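Local coordinates for inactivation-no-after-potential D protein (PDB 5F67) that recognises the tail of the TRP channel through its third PDZ domain, probably as part of a scaffold for phototransduction proteins in the fly eye, at residues S84-D87 / D88-L92. Residues are numbered along the deposited sequence; the frame is centred on the assembly and turned at random.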
ATOM      1  N   SER A  84      11.839  -4.479  -1.975  1.00 16.09           N
ATOM      2  CA  SER A  84      11.855  -3.255  -2.779  1.00 13.11           C
ATOM      3  C   SER A  84      12.352  -2.062  -1.977  1.00 16.29           C
ATOM      4  O   SER A  84      12.055  -1.944  -0.782  1.00 17.92           O
ATOM      5  CB  SER A  84      10.456  -2.941  -3.303  1.00 14.67           C
ATOM      6  OG  SER A  84      10.007  -3.978  -4.157  1.00 21.98           O
ATOM      7  N   ASN A  85      13.102  -1.181  -2.632  1.00 14.10           N
ATOM      8  CA  ASN A  85      13.429   0.103  -2.024  1.00 12.59           C
ATOM      9  C   ASN A  85      12.288   1.088  -2.280  1.00 17.37           C
ATOM     10  O   ASN A  85      11.286   0.735  -2.918  1.00 14.89           O
ATOM     11  CB  ASN A  85      14.780   0.638  -2.522  1.00 19.14           C
ATOM     12  CG  ASN A  85      14.802   0.926  -4.022  1.00 21.54           C
ATOM     13  OD1 ASN A  85      13.787   1.279  -4.626  1.00 18.84           O
ATOM     14  ND2 ASN A  85      15.993   0.824  -4.621  1.00 28.01           N
ATOM     15  N   TYR A  86      12.430   2.308  -1.779  1.00 12.05           N
ATOM     16  CA  TYR A  86      11.358   3.293  -1.876  1.00 13.67           C
ATOM     17  C   TYR A  86      11.049   3.649  -3.333  1.00 15.21           C
ATOM     18  O   TYR A  86       9.881   3.721  -3.728  1.00 13.17           O
ATOM     19  CB  TYR A  86      11.723   4.556  -1.081  1.00 10.86           C
ATOM     20  CG  TYR A  86      10.617   5.591  -1.081  1.00 10.66           C
ATOM     21  CD1 TYR A  86       9.583   5.537  -0.151  1.00 13.28           C
ATOM     22  CD2 TYR A  86      10.595   6.608  -2.023  1.00 10.94           C
ATOM     23  CE1 TYR A  86       8.549   6.484  -0.166  1.00 11.04           C
ATOM     24  CE2 TYR A  86       9.569   7.556  -2.040  1.00 10.84           C
ATOM     25  CZ  TYR A  86       8.558   7.490  -1.105  1.00 13.41           C
ATOM     26  OH  TYR A  86       7.533   8.428  -1.135  1.00 14.77           O
ATOM     27  N   ASP A  87      12.089   3.872  -4.133  1.00 12.38           N
ATOM     28  CA  ASP A  87      11.888   4.259  -5.531  1.00 14.94           C
ATOM     29  C   ASP A  87      11.161   3.171  -6.306  1.00 16.24           C
ATOM     30  O   ASP A  87      10.261   3.448  -7.106  1.00 16.93           O
ATOM     31  CB  ASP A  87      13.227   4.541  -6.216  1.00 18.19           C
ATOM     32  CG  ASP A  87      13.909   5.781  -5.685  1.00 31.97           C
ATOM     33  OD1 ASP A  87      13.248   6.591  -5.005  1.00 24.77           O
ATOM     34  OD2 ASP A  87      15.114   5.942  -5.961  1.00 30.49           O
ATOM     35  N   ASP A  88      11.557   1.924  -6.082  1.00 14.77           N
ATOM     36  CA  ASP A  88      10.954   0.823  -6.817  1.00 13.71           C
ATOM     37  C   ASP A  88       9.510   0.568  -6.405  1.00 16.55           C
ATOM     38  O   ASP A  88       8.657   0.348  -7.263  1.00 14.38           O
ATOM     39  CB  ASP A  88      11.798  -0.449  -6.691  1.00 18.63           C
ATOM     40  CG  ASP A  88      13.146  -0.318  -7.386  1.00 33.86           C
ATOM     41  OD1 ASP A  88      13.315   0.632  -8.186  1.00 50.09           O
ATOM     42  OD2 ASP A  88      14.031  -1.163  -7.134  1.00 41.82           O
ATOM     43  N   ALA A  89       9.227   0.613  -5.106  1.00 11.45           N
ATOM     44  CA  ALA A  89       7.855   0.375  -4.631  1.00 12.79           C
ATOM     45  C   ALA A  89       6.897   1.473  -5.077  1.00 18.51           C
ATOM     46  O   ALA A  89       5.794   1.191  -5.568  1.00 14.71           O
ATOM     47  CB  ALA A  89       7.822   0.238  -3.111  1.00 15.01           C
ATOM     48  N   THR A  90       7.301   2.727  -4.907  1.00 13.13           N
ATOM     49  CA  THR A  90       6.457   3.828  -5.371  1.00 13.63           C
ATOM     50  C   THR A  90       6.289   3.774  -6.886  1.00 16.32           C
ATOM     51  O   THR A  90       5.220   4.095  -7.399  1.00 15.25           O
ATOM     52  CB  THR A  90       6.981   5.217  -4.928  1.00 17.08           C
ATOM     53  OG1 THR A  90       8.335   5.388  -5.353  1.00 15.19           O
ATOM     54  CG2 THR A  90       6.905   5.341  -3.411  1.00 10.89           C
ATOM     55  N   GLY A  91       7.336   3.356  -7.596  1.00 12.96           N
ATOM     56  CA  GLY A  91       7.241   3.199  -9.039  1.00 14.90           C
ATOM     57  C   GLY A  91       6.180   2.178  -9.427  1.00 15.04           C
ATOM     58  O   GLY A  91       5.395   2.404 -10.345  1.00 15.79           O
ATOM     59  N   LEU A  92       6.148   1.048  -8.721  1.00 14.14           N
ATOM     60  CA  LEU A  92       5.155   0.020  -9.000  1.00 11.82           C
ATOM     61  C   LEU A  92       3.755   0.557  -8.746  1.00 10.15           C
ATOM     62  O   LEU A  92       2.841   0.325  -9.535  1.00 13.47           O
ATOM     63  CB  LEU A  92       5.409  -1.216  -8.128  1.00 10.25           C
ATOM     64  CG  LEU A  92       6.666  -2.033  -8.458  1.00 15.75           C
ATOM     65  CD1 LEU A  92       6.982  -3.010  -7.325  1.00 18.65           C
ATOM     66  CD2 LEU A  92       6.484  -2.794  -9.763  1.00 19.95           C
TER
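Thr90 lies one helical turn beyond Tyr86 and grips it twice, by its hydroxyl at the backbone and by its methyl at the ring. From the start of the Thr90 side chain, CB stands 3.5 Å from Tyr86 O, and the two branches then part. With chi1 at 55°, OG1 sits between its own backbone N and carbonyl carbon and turns back toward the preceding turn, donating a 2.8 Å hydrogen bond to Tyr86 O. Thr90 N gives the same oxygen the regular helical bond, the two donors arriving from opposite faces of the carbonyl plane. The other branch, CG2, rests over one face of the Tyr86 ring in a CH-pi contact, 3.7 Å from the ring centroid and 18° off the normal, displaced toward the rim so that CZ is its nearest ring atom. The tyrosine's first torsion, with CG anti to the backbone N, carries the ring alongside this methyl. Without the hydroxyl and CG2, as with an alanine here, Tyr86 O would probably keep only its backbone donor of the two, and the phenol face would lose the methyl resting on it. Asn85 is the N-cap of the helix: its OD1 accepts from Asp88 N at 2.7 Å, almost in line with the amide C=O (176°). The Asp88 carboxylate lies beside that amide, the two planes turned well away from parallel. Asn85 O also accepts from Ala89 N at 3.0 Å, while Ser84 CB packs on the Ala89 methyl. The cap opens helix 86-95, which in the PDZ fold flanks the peptide-binding groove. Tyr86 and Thr90 both touch Val39 of strand 37-44, and Thr90 also packs on an apolar side chain of the bound peptide, so this turn forms part of the helix wall of the peptide groove, facing strand 37-44.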